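Hypothetical protein PurS (PDB 2DGB) is of unknown function but is a small alpha/beta protein of the PurS type that joins a second copy of itself through its antiparallel sheet. Local coordinates at residues A[3-8]-A[43-48]; A[8-13]-A[71-76]. All blocks are in the same frame, centred on the assembly; numbering follows the deposited sequence.

Interaction 1: residues A[3-8]-A[43-48]; sequences RYQATL and VLEIVF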
loop_
_atom_site.group_PDB
_atom_site.type_symbol
_atom_site.label_atom_id
_atom_site.label_comp_id
_atom_site.label_asym_id
_atom_site.label_seq_id
_atom_site.Cartn_x
_atom_site.Cartn_y
_atom_site.Cartn_z
ATOM N N ARG A 3 16.208 -1.062 -15.278
ATOM C CA ARG A 3 15.616 -0.619 -14.018
ATOM C C ARG A 3 14.120 -0.926 -13.937
ATOM O O ARG A 3 13.416 -0.884 -14.946
ATOM C CB ARG A 3 15.829 0.886 -13.827
ATOM C CG ARG A 3 17.254 1.308 -13.523
ATOM C CD ARG A 3 17.239 2.733 -12.989
ATOM N NE ARG A 3 16.350 3.541 -13.802
ATOM C CZ ARG A 3 15.644 4.573 -13.364
ATOM N NH1 ARG A 3 15.716 4.953 -12.098
ATOM N NH2 ARG A 3 14.838 5.206 -14.202
ATOM N N TYR A 4 13.641 -1.211 -12.726
ATOM C CA TYR A 4 12.233 -1.544 -12.500
ATOM C C TYR A 4 11.682 -0.901 -11.228
ATOM O O TYR A 4 12.430 -0.531 -10.327
ATOM C CB TYR A 4 12.071 -3.064 -12.365
ATOM C CG TYR A 4 12.617 -3.855 -13.533
ATOM C CD1 TYR A 4 11.791 -4.245 -14.583
ATOM C CD2 TYR A 4 13.973 -4.177 -13.606
ATOM C CE1 TYR A 4 12.301 -4.934 -15.686
ATOM C CE2 TYR A 4 14.493 -4.858 -14.699
ATOM C CZ TYR A 4 13.653 -5.232 -15.735
ATOM O OH TYR A 4 14.174 -5.880 -16.833
ATOM N N GLN A 5 10.367 -0.772 -11.159
ATOM C CA GLN A 5 9.744 -0.232 -9.966
ATOM C C GLN A 5 8.673 -1.225 -9.555
ATOM O O GLN A 5 7.784 -1.561 -10.336
ATOM C CB GLN A 5 9.108 1.138 -10.205
ATOM C CG GLN A 5 8.528 1.727 -8.916
ATOM C CD GLN A 5 7.719 2.986 -9.147
ATOM O OE1 GLN A 5 8.185 3.931 -9.776
ATOM N NE2 GLN A 5 6.497 3.006 -8.627
ATOM N N ALA A 6 8.781 -1.706 -8.326
ATOM C CA ALA A 6 7.831 -2.669 -7.800
ATOM C C ALA A 6 6.969 -2.004 -6.742
ATOM O O ALA A 6 7.467 -1.229 -5.922
ATOM C CB ALA A 6 8.576 -3.855 -7.198
ATOM N N THR A 7 5.672 -2.285 -6.790
ATOM C CA THR A 7 4.737 -1.756 -5.806
ATOM C C THR A 7 4.399 -2.934 -4.894
ATOM O O THR A 7 3.614 -3.816 -5.259
ATOM C CB THR A 7 3.445 -1.236 -6.457
ATOM O OG1 THR A 7 3.763 -0.177 -7.368
ATOM C CG2 THR A 7 2.497 -0.690 -5.386
ATOM N N LEU A 8 5.016 -2.949 -3.718
ATOM C CA LEU A 8 4.813 -4.019 -2.748
ATOM C C LEU A 8 3.934 -3.615 -1.581
ATOM O O LEU A 8 4.194 -2.618 -0.905
ATOM C CB LEU A 8 6.157 -4.494 -2.192
ATOM C CG LEU A 8 6.995 -5.495 -2.987
ATOM C CD1 LEU A 8 8.448 -5.391 -2.555
ATOM C CD2 LEU A 8 6.468 -6.906 -2.768
ATOM N N VAL A 43 2.815 0.516 1.953
ATOM C CA VAL A 43 3.090 0.283 0.543
ATOM C C VAL A 43 4.515 0.767 0.307
ATOM O O VAL A 43 4.906 1.842 0.787
ATOM C CB VAL A 43 2.107 1.045 -0.404
ATOM C CG1 VAL A 43 2.155 2.548 -0.146
ATOM C CG2 VAL A 43 2.469 0.752 -1.871
ATOM N N LEU A 44 5.290 -0.046 -0.402
ATOM C CA LEU A 44 6.676 0.269 -0.729
ATOM C C LEU A 44 6.870 0.315 -2.241
ATOM O O LEU A 44 6.651 -0.688 -2.932
ATOM C CB LEU A 44 7.625 -0.789 -0.144
ATOM C CG LEU A 44 7.969 -0.761 1.351
ATOM C CD1 LEU A 44 6.709 -0.725 2.180
ATOM C CD2 LEU A 44 8.804 -1.986 1.702
ATOM N N GLU A 45 7.251 1.483 -2.748
ATOM C CA GLU A 45 7.524 1.662 -4.173
ATOM C C GLU A 45 9.036 1.515 -4.245
ATOM O O GLU A 45 9.775 2.389 -3.788
ATOM C CB GLU A 45 7.128 3.062 -4.648
ATOM C CG GLU A 45 5.649 3.411 -4.492
ATOM C CD GLU A 45 4.726 2.542 -5.342
ATOM O OE1 GLU A 45 5.232 1.774 -6.186
ATOM O OE2 GLU A 45 3.489 2.639 -5.168
ATOM N N ILE A 46 9.491 0.404 -4.810
ATOM C CA ILE A 46 10.913 0.130 -4.888
ATOM C C ILE A 46 11.481 0.167 -6.305
ATOM O O ILE A 46 11.055 -0.591 -7.181
ATOM C CB ILE A 46 11.223 -1.255 -4.278
ATOM C CG1 ILE A 46 10.568 -1.376 -2.898
ATOM C CG2 ILE A 46 12.731 -1.463 -4.193
ATOM C CD1 ILE A 46 10.867 -2.683 -2.188
ATOM N N VAL A 47 12.440 1.063 -6.516
ATOM C CA VAL A 47 13.125 1.185 -7.800
ATOM C C VAL A 47 14.422 0.407 -7.603
ATOM O O VAL A 47 15.198 0.688 -6.677
ATOM C CB VAL A 47 13.440 2.662 -8.141
ATOM C CG1 VAL A 47 14.245 2.746 -9.435
ATOM C CG2 VAL A 47 12.133 3.449 -8.273
ATOM N N PHE A 48 14.648 -0.580 -8.466
ATOM C CA PHE A 48 15.821 -1.431 -8.354
ATOM C C PHE A 48 16.198 -2.028 -9.712
ATOM O O PHE A 48 15.377 -2.060 -10.627
ATOM C CB PHE A 48 15.516 -2.560 -7.377
ATOM C CG PHE A 48 14.465 -3.514 -7.875
ATOM C CD1 PHE A 48 14.825 -4.755 -8.391
ATOM C CD2 PHE A 48 13.119 -3.159 -7.858
ATOM C CE1 PHE A 48 13.858 -5.633 -8.886
ATOM C CE2 PHE A 48 12.141 -4.029 -8.353
ATOM C CZ PHE A 48 12.515 -5.269 -8.868
#
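Thr-7 and Gln-5 both donate to one carboxylate oxygen of Glu-45, across two antiparallel strands. Thr-7 OG1 donates to the syn lone pair of Glu-45 OE1 at 2.7 Å, the two side chains running side by side. Gln-5 NE2, 3.0 Å from the same Glu-45 OE1, instead comes from above the carboxylate plane, 57° out of it. A bend at chi2 (-64°) brings the glutamate back toward strand 3-8.

Six backbone hydrogen bonds pair Tyr-4 with Phe-48, Ala-6 with Ile-46 and Leu-8 with Leu-44; in each pair the N and O of both residues are satisfied mutually. The straightest is Leu-8 N to Leu-44 O, at 173°. On the face opposite the carboxylate, Ala-6 CB meets the edge of the Phe-48 ring at CE2 (3.8 Å), while Tyr-4 CB lies over one face of that ring.

Helix 53-67 covers this apolar side through Ala-56, Met-63 and Leu-67. Strand 73-83 takes the other edge of 3-8, a strand of the second subunit pairs with 43-47, and from strand 3-12 Arg-3 NH1 forms a salt bridge with Glu-36 OE1 of that subunit.

Interaction 2: residues A[8-13]-A[71-76]; sequences LLIELK and VMEVYA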
loop_
_atom_site.group_PDB
_atom_site.type_symbol
_atom_site.label_atom_id
_atom_site.label_comp_id
_atom_site.label_asym_id
_atom_site.label_seq_id
_atom_site.Cartn_x
_atom_site.Cartn_y
_atom_site.Cartn_z
ATOM N N LEU A 8 5.016 -2.949 -3.718
ATOM C CA LEU A 8 4.813 -4.019 -2.748
ATOM C C LEU A 8 3.934 -3.615 -1.581
ATOM O O LEU A 8 4.194 -2.618 -0.905
ATOM C CB LEU A 8 6.157 -4.494 -2.192
ATOM C CG LEU A 8 6.995 -5.495 -2.987
ATOM C CD1 LEU A 8 8.448 -5.391 -2.555
ATOM C CD2 LEU A 8 6.468 -6.906 -2.768
ATOM N N LEU A 9 2.897 -4.404 -1.340
ATOM C CA LEU A 9 2.006 -4.146 -0.223
ATOM C C LEU A 9 2.401 -5.121 0.886
ATOM O O LEU A 9 2.608 -6.305 0.629
ATOM C CB LEU A 9 0.553 -4.396 -0.627
ATOM C CG LEU A 9 0.005 -3.582 -1.799
ATOM C CD1 LEU A 9 -1.459 -3.938 -2.003
ATOM C CD2 LEU A 9 0.159 -2.089 -1.520
ATOM N N ILE A 10 2.535 -4.615 2.108
ATOM C CA ILE A 10 2.873 -5.464 3.244
ATOM C C ILE A 10 1.777 -5.221 4.268
ATOM O O ILE A 10 1.681 -4.146 4.867
ATOM C CB ILE A 10 4.272 -5.115 3.816
ATOM C CG1 ILE A 10 5.345 -5.407 2.750
ATOM C CG2 ILE A 10 4.544 -5.933 5.062
ATOM C CD1 ILE A 10 6.770 -5.055 3.167
ATOM N N GLU A 11 0.926 -6.221 4.448
ATOM C CA GLU A 11 -0.190 -6.076 5.359
ATOM C C GLU A 11 -0.200 -7.174 6.413
ATOM O O GLU A 11 0.467 -8.199 6.272
ATOM C CB GLU A 11 -1.496 -6.091 4.557
ATOM C CG GLU A 11 -1.408 -5.300 3.245
ATOM C CD GLU A 11 -2.725 -5.237 2.483
ATOM O OE1 GLU A 11 -3.486 -6.223 2.504
ATOM O OE2 GLU A 11 -2.993 -4.196 1.848
ATOM N N LEU A 12 -0.968 -6.935 7.467
ATOM C CA LEU A 12 -1.105 -7.873 8.571
ATOM C C LEU A 12 -1.969 -9.051 8.150
ATOM O O LEU A 12 -2.930 -8.876 7.409
ATOM C CB LEU A 12 -1.777 -7.173 9.750
ATOM C CG LEU A 12 -1.086 -5.903 10.243
ATOM C CD1 LEU A 12 -1.970 -5.195 11.249
ATOM C CD2 LEU A 12 0.252 -6.268 10.848
ATOM N N LYS A 13 -1.634 -10.248 8.617
ATOM C CA LYS A 13 -2.441 -11.415 8.287
ATOM C C LYS A 13 -3.777 -11.240 8.999
ATOM O O LYS A 13 -3.852 -10.565 10.033
ATOM C CB LYS A 13 -1.766 -12.699 8.768
ATOM C CG LYS A 13 -0.549 -13.100 7.950
ATOM C CD LYS A 13 -0.009 -14.463 8.378
ATOM C CE LYS A 13 1.236 -14.840 7.585
ATOM N NZ LYS A 13 1.789 -16.159 8.009
ATOM N N VAL A 71 5.500 -14.517 10.227
ATOM C CA VAL A 71 4.393 -15.010 11.024
ATOM C C VAL A 71 3.193 -14.072 11.127
ATOM O O VAL A 71 2.059 -14.528 11.245
ATOM C CB VAL A 71 4.866 -15.356 12.449
ATOM C CG1 VAL A 71 3.692 -15.847 13.278
ATOM C CG2 VAL A 71 5.959 -16.420 12.388
HETATM N N MSE A 72 3.428 -12.769 11.050
HETATM C CA MSE A 72 2.335 -11.821 11.205
HETATM C C MSE A 72 1.908 -10.978 10.021
HETATM O O MSE A 72 0.901 -10.284 10.101
HETATM C CB MSE A 72 2.648 -10.896 12.367
HETATM C CG MSE A 72 2.654 -11.603 13.696
HETATM SE SE MSE A 72 3.182 -10.378 15.060
HETATM C CE MSE A 72 1.726 -9.113 14.906
ATOM N N GLU A 73 2.665 -11.026 8.935
ATOM C CA GLU A 73 2.329 -10.249 7.756
ATOM C C GLU A 73 2.399 -11.097 6.499
ATOM O O GLU A 73 2.926 -12.207 6.506
ATOM C CB GLU A 73 3.298 -9.076 7.589
ATOM C CG GLU A 73 3.336 -8.093 8.735
ATOM C CD GLU A 73 4.363 -7.008 8.510
ATOM O OE1 GLU A 73 5.536 -7.342 8.257
ATOM O OE2 GLU A 73 4.000 -5.823 8.581
ATOM N N VAL A 74 1.859 -10.543 5.423
ATOM C CA VAL A 74 1.873 -11.176 4.116
ATOM C C VAL A 74 2.207 -10.047 3.151
ATOM O O VAL A 74 1.840 -8.892 3.391
ATOM C CB VAL A 74 0.495 -11.765 3.740
ATOM C CG1 VAL A 74 0.154 -12.934 4.661
ATOM C CG2 VAL A 74 -0.569 -10.688 3.826
ATOM N N TYR A 75 2.921 -10.361 2.078
ATOM C CA TYR A 75 3.257 -9.333 1.104
ATOM C C TYR A 75 2.572 -9.676 -0.198
ATOM O O TYR A 75 2.191 -10.824 -0.429
ATOM C CB TYR A 75 4.777 -9.251 0.893
ATOM C CG TYR A 75 5.400 -10.490 0.282
ATOM C CD1 TYR A 75 5.480 -10.657 -1.104
ATOM C CD2 TYR A 75 5.913 -11.499 1.092
ATOM C CE1 TYR A 75 6.062 -11.803 -1.663
ATOM C CE2 TYR A 75 6.492 -12.644 0.548
ATOM C CZ TYR A 75 6.567 -12.791 -0.823
ATOM O OH TYR A 75 7.170 -13.925 -1.338
ATOM N N ALA A 76 2.408 -8.672 -1.046
ATOM C CA ALA A 76 1.780 -8.876 -2.338
ATOM C C ALA A 76 2.403 -7.917 -3.341
ATOM O O ALA A 76 2.491 -6.713 -3.081
ATOM C CB ALA A 76 0.281 -8.625 -2.235
#
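Lys-13 lays its extended chain across Val-74 where strand 8-12 gives way to a turn. Lys-13 CG is only 3.4 Å from Val-74 CG1, tighter than usual van der Waals contact, and the chain passes on so that Lys-13 CE comes within 3.3 Å of Glu-73 O. With chi2, chi3 and chi4 all near 180°, the lysine spans the strand end, and its NZ is hydrogen-bonded to Pro-70 O. At its root, Lys-13 N bonds to the carbonyl O of selenomethionine Met-72 at 2.9 Å, approaching 40° out of the carbonyl plane, a departure from the ladder geometry further in.

Glu-73 CB points away from strand 8-12, yet the carboxylate meets Ile-10. Ile-10 CG2 is 3.6 Å from each of Glu-73 CD, OE1 and OE2, so the methyl faces the group as a whole and does not abut a single oxygen; the side chains cross obliquely. Glu-73 OE1 is held by Asn-69 N.

Beside Ile-10, Tyr-75 takes a different course. Its chi1 of 65° sets CG between the backbone N and carbonyl carbon and carries the ring away from the strand, toward Ala-65 of helix 53-67. Tyr-75 CB stays 4.3 Å from Ile-10 CG1, and Leu-8 CD2 touches the ring obliquely. On the other face Val-74 CG2 lies 3.6 Å from Glu-11 O.

Reciprocal backbone bonds join Leu-9 with Ala-76 and Glu-11 with Val-74, so the pairing rests on main-chain hydrogen bonds while the side chains add carbon contacts, several to carbonyl or carboxylate oxygens. Both charged ends turn to residues 69-70, just before strand 73-83, and the lysine bond thereby links the end of strand 3-12 to the chain leading into 73-83.

In the fold
Interactions 1 and 2 have centres about 16 Å apart and meet at Leu-8, on strand 3-12, the middle strand of an antiparallel sheet ordered 37-49, 3-12, 73-83. Interaction 1 joins its first half to 37-49 and interaction 2 its second half to 73-83, on the opposite edge. The segments alternate along the chain, 3-8, 8-13, 43-48, 71-76, so the first strand is completed by 43-48, after helix 19-30, and by 71-76, after helix 53-67. Packing links the two contacts directly: Val-43 CG2 lies 3.7 Å from Leu-9 CD2. Both contacts also touch the second subunit, whose strand extends the sheet past 43-47, making the central strand part of a dimer-wide sheet.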